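Local coordinates for protein carbonic anhydrase (Neosartorya fumigata, PDB 7COI) that probably catalyses the reversible hydration of carbon dioxide to hydrogencarbonate and a proton, as a zinc-dependent beta-class carbonic anhydrase, at residues Ile158-Arg166 with Lys238-Arg248; Leu200-Leu211 with Arg222-Glu230. One frame throughout, in Å; residues are numbered along the deposited sequence.

Contacts 1 and 2 are both helix pairings with an apolar centre and a polar margin, a common plan realised here at two different crossing angles. Contact 1 sets helix 152-164 nearly parallel to helix 239-248. In contact 2, segment 200-206 crosses 222-230, and the start of helix 208-212 adds Glu210 and Leu211. Helix 216-236 of contact 2 is followed in the chain by helix 239-248 of contact 1, although the two contacts do not touch. Both are partly buried, but three touching residues are exposed in contact 1 and none in contact 2. Small branched side chains fill contact 1, beside two salt-bridge networks; contact 2 is built on leucines, with a histidine face and one ion pair across it, nearer the zinc site.

Contact 1. Residues Ile158-Arg166 with Lys238-Arg248; sequences IEFAVRHLR and KSVVLEAMQER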
# COMPACT_ATOMS: atom_id res chain seq x y z
N ILE A 158 4.01 10.88 9.26
CA ILE A 158 5.20 10.92 10.16
C ILE A 158 6.27 11.80 9.51
O ILE A 158 6.83 12.65 10.23
CB ILE A 158 5.69 9.49 10.45
CG1 ILE A 158 4.65 8.78 11.32
CG2 ILE A 158 7.10 9.52 11.04
CD1 ILE A 158 4.75 7.30 11.37
N GLU A 159 6.49 11.67 8.21
CA GLU A 159 7.47 12.49 7.47
C GLU A 159 7.10 13.97 7.62
O GLU A 159 7.99 14.80 7.96
CB GLU A 159 7.54 12.05 6.02
CG GLU A 159 8.44 12.90 5.14
CD GLU A 159 9.94 12.82 5.40
OE1 GLU A 159 10.41 11.86 6.01
OE2 GLU A 159 10.62 13.73 4.97
N PHE A 160 5.82 14.31 7.38
CA PHE A 160 5.37 15.72 7.40
C PHE A 160 5.51 16.28 8.83
O PHE A 160 6.10 17.36 9.00
CB PHE A 160 3.96 15.85 6.88
CG PHE A 160 3.59 17.27 6.54
CD1 PHE A 160 3.15 18.14 7.51
CD2 PHE A 160 3.63 17.70 5.22
CE1 PHE A 160 2.82 19.45 7.20
CE2 PHE A 160 3.30 19.01 4.90
CZ PHE A 160 2.88 19.87 5.89
N ALA A 161 5.03 15.54 9.84
CA ALA A 161 5.04 16.02 11.23
C ALA A 161 6.50 16.20 11.70
O ALA A 161 6.80 17.21 12.37
CB ALA A 161 4.31 15.07 12.12
N VAL A 162 7.33 15.21 11.45
CA VAL A 162 8.69 15.16 12.07
C VAL A 162 9.63 16.09 11.31
O VAL A 162 10.32 16.90 11.97
CB VAL A 162 9.22 13.73 12.19
CG1 VAL A 162 10.64 13.73 12.73
CG2 VAL A 162 8.34 12.90 13.09
N ARG A 163 9.66 16.03 9.98
CA ARG A 163 10.66 16.80 9.21
C ARG A 163 10.16 18.23 9.00
O ARG A 163 10.97 19.17 9.15
CB ARG A 163 10.99 16.15 7.87
CG ARG A 163 12.02 16.91 7.04
CD ARG A 163 12.48 16.16 5.80
NE ARG A 163 13.04 14.85 6.12
CZ ARG A 163 14.28 14.64 6.62
NH1 ARG A 163 15.07 15.67 6.90
NH2 ARG A 163 14.72 13.42 6.89
N HIS A 164 8.89 18.41 8.62
CA HIS A 164 8.38 19.71 8.14
C HIS A 164 7.81 20.53 9.31
O HIS A 164 8.22 21.67 9.45
CB HIS A 164 7.45 19.50 6.96
CG HIS A 164 8.17 18.91 5.81
ND1 HIS A 164 9.12 19.62 5.11
CD2 HIS A 164 8.14 17.67 5.26
CE1 HIS A 164 9.62 18.85 4.15
NE2 HIS A 164 9.03 17.65 4.22
N LEU A 165 6.98 19.97 10.18
CA LEU A 165 6.45 20.74 11.33
C LEU A 165 7.40 20.66 12.53
O LEU A 165 7.21 21.45 13.46
CB LEU A 165 5.05 20.21 11.67
CG LEU A 165 4.00 20.36 10.56
CD1 LEU A 165 2.65 19.80 11.02
CD2 LEU A 165 3.86 21.81 10.10
N ARG A 166 8.34 19.73 12.54
CA ARG A 166 9.31 19.54 13.66
C ARG A 166 8.58 19.40 14.99
O ARG A 166 8.94 20.07 16.00
CB ARG A 166 10.33 20.68 13.65
CG ARG A 166 11.22 20.69 12.41
CD ARG A 166 12.19 21.87 12.35
NE ARG A 166 13.05 21.92 13.52
CZ ARG A 166 14.18 21.22 13.69
NH1 ARG A 166 14.59 20.39 12.74
NH2 ARG A 166 14.87 21.35 14.81
N LYS A 238 12.50 4.20 11.45
CA LYS A 238 12.35 5.20 10.37
C LYS A 238 13.47 6.20 10.58
O LYS A 238 13.55 6.78 11.69
CB LYS A 238 10.99 5.89 10.45
CG LYS A 238 9.82 4.95 10.23
CD LYS A 238 8.48 5.69 10.21
CE LYS A 238 7.31 4.72 10.24
NZ LYS A 238 7.33 3.83 9.06
N SER A 239 14.27 6.43 9.56
CA SER A 239 15.42 7.35 9.66
C SER A 239 14.95 8.74 10.11
O SER A 239 15.64 9.37 10.96
CB SER A 239 16.20 7.42 8.39
OG SER A 239 17.44 8.07 8.64
N VAL A 240 13.79 9.20 9.61
CA VAL A 240 13.34 10.59 9.91
C VAL A 240 13.13 10.74 11.42
O VAL A 240 13.49 11.84 11.99
CB VAL A 240 12.12 11.03 9.08
CG1 VAL A 240 10.86 10.23 9.42
CG2 VAL A 240 11.83 12.51 9.24
N VAL A 241 12.59 9.72 12.06
CA VAL A 241 12.35 9.74 13.52
C VAL A 241 13.69 9.63 14.26
O VAL A 241 13.91 10.43 15.21
CB VAL A 241 11.38 8.62 13.93
CG1 VAL A 241 11.23 8.51 15.44
CG2 VAL A 241 10.03 8.82 13.25
N LEU A 242 14.53 8.67 13.91
CA LEU A 242 15.84 8.49 14.61
C LEU A 242 16.66 9.78 14.52
O LEU A 242 17.26 10.17 15.55
CB LEU A 242 16.60 7.31 14.01
CG LEU A 242 15.97 5.95 14.27
CD1 LEU A 242 16.54 4.90 13.34
CD2 LEU A 242 16.13 5.55 15.72
N GLU A 243 16.68 10.43 13.36
CA GLU A 243 17.40 11.71 13.14
C GLU A 243 16.88 12.76 14.14
O GLU A 243 17.70 13.47 14.79
CB GLU A 243 17.22 12.20 11.70
CG GLU A 243 17.91 11.40 10.61
CD GLU A 243 17.35 11.69 9.22
OE1 GLU A 243 16.81 12.82 9.02
OE2 GLU A 243 17.37 10.78 8.35
N ALA A 244 15.56 12.90 14.29
CA ALA A 244 14.93 13.91 15.17
C ALA A 244 15.20 13.58 16.63
O ALA A 244 15.33 14.52 17.46
CB ALA A 244 13.44 14.00 14.90
N MET A 245 15.25 12.30 16.98
CA MET A 245 15.55 11.89 18.37
C MET A 245 16.99 12.33 18.71
O MET A 245 17.18 12.88 19.79
CB MET A 245 15.37 10.39 18.56
CG MET A 245 13.91 10.00 18.48
SD MET A 245 13.72 8.24 18.44
CE MET A 245 13.68 7.87 20.19
N GLN A 246 17.94 12.15 17.81
CA GLN A 246 19.37 12.56 18.01
C GLN A 246 19.54 14.09 17.93
O GLN A 246 20.28 14.66 18.78
CB GLN A 246 20.23 11.89 16.94
CG GLN A 246 20.30 10.39 17.09
CD GLN A 246 21.46 9.86 16.28
OE1 GLN A 246 22.40 9.28 16.82
NE2 GLN A 246 21.42 10.07 14.97
N GLU A 247 18.91 14.75 16.96
CA GLU A 247 19.08 16.18 16.66
C GLU A 247 18.38 17.08 17.70
O GLU A 247 18.99 18.13 18.06
CB GLU A 247 18.59 16.49 15.24
CG GLU A 247 18.60 17.98 14.94
CD GLU A 247 17.27 18.72 15.11
OE1 GLU A 247 16.21 18.13 14.76
OE2 GLU A 247 17.28 19.91 15.51
N ARG A 248 17.17 16.75 18.15
CA ARG A 248 16.39 17.70 19.00
C ARG A 248 15.69 17.02 20.16
O ARG A 248 14.87 17.68 20.81
CB ARG A 248 15.42 18.53 18.17
CG ARG A 248 14.31 17.76 17.46
CD ARG A 248 13.07 18.63 17.26
NE ARG A 248 11.95 17.89 16.67
CZ ARG A 248 11.91 17.50 15.40
NH1 ARG A 248 12.95 17.72 14.61
NH2 ARG A 248 10.90 16.81 14.90
O HOH W 1 13.60 16.72 12.13
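Knob-into-hole packing joins two helices whose segments run 24° apart: Val240 of 238-248 drops among Ile158, Glu159, Val162 and Arg163. Its CG2 branch, trans to its backbone N, lies 3.9 Å from Val162 CG1 and 3.6 Å from Glu159 OE1. Val162 CG1 rests on Ala244 CB at 3.6 Å, and the CG2 methyls of Ile158 and Val241 meet where both residues touch Leu235 of helix 216-236. Ile158 also packs on Leu115 and Ile117 of strand 114-119, which sets the pair against the sheet. Beyond these methyls, the two helices share charged groups. Arg163, bent at chi3 (-57°), gives its NE to Glu159 OE2 and its NH2 to Glu243 OE1 at 3.0 Å, while Ser239 OG holds Glu243 OE2. Arg248 NH2 donates to Val162 O at 3.0 Å, directed at a lone pair in the plane of that carbonyl, and to Val167 O; Ala244 CB and Arg166 CA lie over opposite faces of this guanidinium. Arg166 NH2 reaches Glu247 OE2 at 2.9 Å in a nearly straight bond (170°). Glu247 OE1 accepts from Arg248 NH1 and, weakly, Arg166 NH1. The NH1 atoms of Arg166 and Arg248 lie 3.6 Å apart, like charges that this carboxylate probably offsets.

Contact 2. Residues Leu200-Leu211 with Arg222-Glu230; sequences LRQLREQHLAEL and RLAELNVKE
Leu226 lays its CD1 methyl over one face of the His207 ring, 3.8 Å from the centroid and 18° off the normal, a CH-pi contact; its CD2 lies 3.8 Å from His207 CE1. The ring is also tied within its own segment: His207, the N-cap of helix 208-212, donates from ND1 to Glu210 OE2 at 3.1 Å. Glu210 OE1 makes a salt bridge to Arg222 NH1, though its modelled length and geometry are doubtful. Two leucine knobs interlock: Leu203 sits among Leu223, Leu226, Asn227 and Glu230, its CD1 3.6 Å from Asn227 CA, while Leu223 enters the hole of Leu200, Leu203, Arg204 and Leu211, with CD1 3.7 Å from Leu203 CB. Trans to its backbone N (chi1 -177°), Asn227 CG lies against Leu200 CD2 at 3.4 Å, a tight approach. This end backs the metal site, the Leu200 side chain lying about 6 Å from that of the zinc ligand Cys178. At the margin a water bridges Gln206 OE1 and Glu230 OE1. The segments 200-206 and 222-230 cross at 113°, with Leu223 also packed on Val181 and Leu185 of helix 179-185, Val228 on Ile256 of strand 251-257, and Glu205 salt-bridged to Arg279 of a neighbouring subunit.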
# COMPACT_ATOMS: atom_id res chain seq x y z
N LEU A 200 -1.52 -7.19 14.25
CA LEU A 200 -2.17 -7.57 15.51
C LEU A 200 -2.19 -9.10 15.62
O LEU A 200 -1.90 -9.59 16.72
CB LEU A 200 -3.57 -6.97 15.56
CG LEU A 200 -3.61 -5.47 15.82
CD1 LEU A 200 -4.99 -4.93 15.52
CD2 LEU A 200 -3.27 -5.19 17.27
N ARG A 201 -2.46 -9.83 14.54
CA ARG A 201 -2.42 -11.32 14.57
C ARG A 201 -0.98 -11.81 14.75
O ARG A 201 -0.79 -12.85 15.39
CB ARG A 201 -3.10 -11.93 13.37
CG ARG A 201 -4.59 -11.70 13.32
CD ARG A 201 -5.18 -12.40 12.13
NE ARG A 201 -6.58 -12.07 12.09
CZ ARG A 201 -7.52 -12.72 12.74
NH1 ARG A 201 -7.19 -13.81 13.43
NH2 ARG A 201 -8.77 -12.31 12.66
N GLN A 202 0.02 -11.06 14.26
CA GLN A 202 1.43 -11.46 14.48
C GLN A 202 1.74 -11.37 15.99
O GLN A 202 2.41 -12.30 16.53
CB GLN A 202 2.37 -10.57 13.67
CG GLN A 202 2.20 -10.76 12.16
CD GLN A 202 3.08 -9.80 11.40
OE1 GLN A 202 3.19 -8.63 11.74
NE2 GLN A 202 3.74 -10.32 10.38
N LEU A 203 1.28 -10.30 16.64
CA LEU A 203 1.44 -10.13 18.10
C LEU A 203 0.66 -11.21 18.83
O LEU A 203 1.21 -11.77 19.82
CB LEU A 203 0.98 -8.72 18.52
CG LEU A 203 1.91 -7.60 18.11
CD1 LEU A 203 1.22 -6.26 18.31
CD2 LEU A 203 3.22 -7.68 18.89
N ARG A 204 -0.54 -11.53 18.36
CA ARG A 204 -1.35 -12.62 18.97
C ARG A 204 -0.57 -13.95 18.93
O ARG A 204 -0.49 -14.66 19.98
CB ARG A 204 -2.68 -12.72 18.24
CG ARG A 204 -3.56 -13.83 18.77
CD ARG A 204 -4.85 -13.88 17.98
NE ARG A 204 -5.67 -15.00 18.39
CZ ARG A 204 -6.74 -15.43 17.75
NH1 ARG A 204 -7.17 -14.81 16.66
NH2 ARG A 204 -7.36 -16.49 18.22
N GLU A 205 -0.00 -14.30 17.77
CA GLU A 205 0.81 -15.53 17.61
C GLU A 205 1.98 -15.48 18.59
O GLU A 205 2.20 -16.50 19.27
CB GLU A 205 1.34 -15.69 16.18
CG GLU A 205 2.28 -16.86 15.96
CD GLU A 205 2.91 -16.89 14.57
OE1 GLU A 205 4.10 -17.21 14.47
OE2 GLU A 205 2.21 -16.61 13.58
N GLN A 206 2.72 -14.37 18.64
CA GLN A 206 3.95 -14.27 19.45
C GLN A 206 3.60 -14.39 20.94
O GLN A 206 4.48 -14.84 21.71
CB GLN A 206 4.67 -12.95 19.24
CG GLN A 206 5.22 -12.70 17.85
CD GLN A 206 5.50 -11.21 17.65
OE1 GLN A 206 5.91 -10.51 18.59
NE2 GLN A 206 5.23 -10.72 16.45
N HIS A 207 2.44 -13.92 21.36
CA HIS A 207 2.05 -13.81 22.79
C HIS A 207 0.86 -14.73 23.09
O HIS A 207 0.07 -14.41 24.02
CB HIS A 207 1.73 -12.34 23.12
CG HIS A 207 2.91 -11.44 22.99
ND1 HIS A 207 3.77 -11.22 24.03
CD2 HIS A 207 3.40 -10.73 21.96
CE1 HIS A 207 4.75 -10.41 23.65
NE2 HIS A 207 4.52 -10.06 22.39
N LEU A 208 0.69 -15.81 22.32
CA LEU A 208 -0.59 -16.58 22.33
C LEU A 208 -0.88 -17.16 23.73
O LEU A 208 -2.02 -17.01 24.20
CB LEU A 208 -0.57 -17.69 21.28
CG LEU A 208 -1.91 -18.41 21.12
CD1 LEU A 208 -3.00 -17.45 20.68
CD2 LEU A 208 -1.79 -19.59 20.17
N ALA A 209 0.10 -17.80 24.35
CA ALA A 209 -0.06 -18.44 25.68
C ALA A 209 -0.47 -17.37 26.70
O ALA A 209 -1.46 -17.58 27.43
CB ALA A 209 1.20 -19.16 26.09
N GLU A 210 0.26 -16.24 26.72
CA GLU A 210 -0.03 -15.08 27.62
C GLU A 210 -1.47 -14.60 27.42
O GLU A 210 -2.19 -14.40 28.42
CB GLU A 210 1.02 -13.99 27.36
CG GLU A 210 0.71 -12.64 27.98
CD GLU A 210 1.70 -11.55 27.56
OE1 GLU A 210 1.52 -10.40 27.97
OE2 GLU A 210 2.63 -11.87 26.81
N LEU A 211 -1.91 -14.41 26.16
CA LEU A 211 -3.27 -13.87 25.89
C LEU A 211 -4.33 -14.91 26.27
O LEU A 211 -5.40 -14.50 26.75
CB LEU A 211 -3.39 -13.48 24.42
CG LEU A 211 -2.54 -12.29 24.00
CD1 LEU A 211 -2.51 -12.18 22.47
CD2 LEU A 211 -3.06 -11.01 24.65
N ARG A 222 -4.54 -6.19 26.76
CA ARG A 222 -3.12 -6.61 26.70
C ARG A 222 -2.66 -6.47 25.26
O ARG A 222 -1.59 -5.91 25.03
CB ARG A 222 -2.92 -8.05 27.17
CG ARG A 222 -1.47 -8.52 27.16
CD ARG A 222 -0.51 -7.68 27.98
NE ARG A 222 -0.95 -7.76 29.38
CZ ARG A 222 -0.76 -8.79 30.22
NH1 ARG A 222 -0.10 -9.88 29.85
NH2 ARG A 222 -1.25 -8.73 31.44
N LEU A 223 -3.45 -6.95 24.32
CA LEU A 223 -3.06 -6.88 22.89
C LEU A 223 -3.03 -5.41 22.45
O LEU A 223 -2.15 -5.06 21.65
CB LEU A 223 -4.02 -7.71 22.04
CG LEU A 223 -3.65 -7.79 20.56
CD1 LEU A 223 -2.21 -8.21 20.35
CD2 LEU A 223 -4.58 -8.73 19.83
N ALA A 224 -3.93 -4.56 22.94
CA ALA A 224 -3.92 -3.10 22.65
C ALA A 224 -2.60 -2.50 23.13
O ALA A 224 -2.02 -1.71 22.44
CB ALA A 224 -5.12 -2.43 23.28
N GLU A 225 -2.13 -2.88 24.33
CA GLU A 225 -0.83 -2.40 24.88
C GLU A 225 0.33 -2.92 24.03
O GLU A 225 1.24 -2.14 23.75
CB GLU A 225 -0.62 -2.87 26.32
CG GLU A 225 -1.66 -2.32 27.26
CD GLU A 225 -1.60 -2.87 28.68
OE1 GLU A 225 -1.06 -3.97 28.86
OE2 GLU A 225 -2.14 -2.20 29.58
N LEU A 226 0.32 -4.21 23.70
CA LEU A 226 1.40 -4.83 22.88
C LEU A 226 1.44 -4.13 21.51
O LEU A 226 2.53 -3.87 21.01
CB LEU A 226 1.15 -6.33 22.74
CG LEU A 226 1.40 -7.16 24.01
CD1 LEU A 226 0.87 -8.54 23.76
CD2 LEU A 226 2.88 -7.16 24.39
N ASN A 227 0.28 -3.75 20.99
CA ASN A 227 0.17 -3.05 19.68
C ASN A 227 0.78 -1.66 19.77
O ASN A 227 1.50 -1.23 18.83
CB ASN A 227 -1.28 -3.04 19.21
CG ASN A 227 -1.44 -2.39 17.86
OD1 ASN A 227 -0.68 -2.74 16.95
ND2 ASN A 227 -2.36 -1.44 17.76
N VAL A 228 0.52 -0.92 20.87
CA VAL A 228 1.11 0.43 21.05
C VAL A 228 2.63 0.25 21.12
O VAL A 228 3.35 1.00 20.48
CB VAL A 228 0.55 1.14 22.29
CG1 VAL A 228 1.35 2.39 22.62
CG2 VAL A 228 -0.94 1.48 22.12
N LYS A 229 3.11 -0.72 21.88
CA LYS A 229 4.58 -0.88 22.06
C LYS A 229 5.24 -1.25 20.72
O LYS A 229 6.31 -0.72 20.41
CB LYS A 229 4.84 -1.90 23.16
CG LYS A 229 4.56 -1.37 24.56
CD LYS A 229 4.49 -2.49 25.59
CE LYS A 229 4.16 -2.00 26.98
NZ LYS A 229 3.86 -3.12 27.91
N GLU A 230 4.64 -2.14 19.96
CA GLU A 230 5.13 -2.57 18.63
C GLU A 230 5.09 -1.37 17.68
O GLU A 230 6.05 -1.21 16.88
CB GLU A 230 4.33 -3.76 18.11
CG GLU A 230 5.01 -4.45 16.93
CD GLU A 230 6.36 -5.08 17.26
OE1 GLU A 230 6.60 -5.36 18.47
OE2 GLU A 230 7.17 -5.28 16.30
O HOH W 2 6.83 -8.13 18.97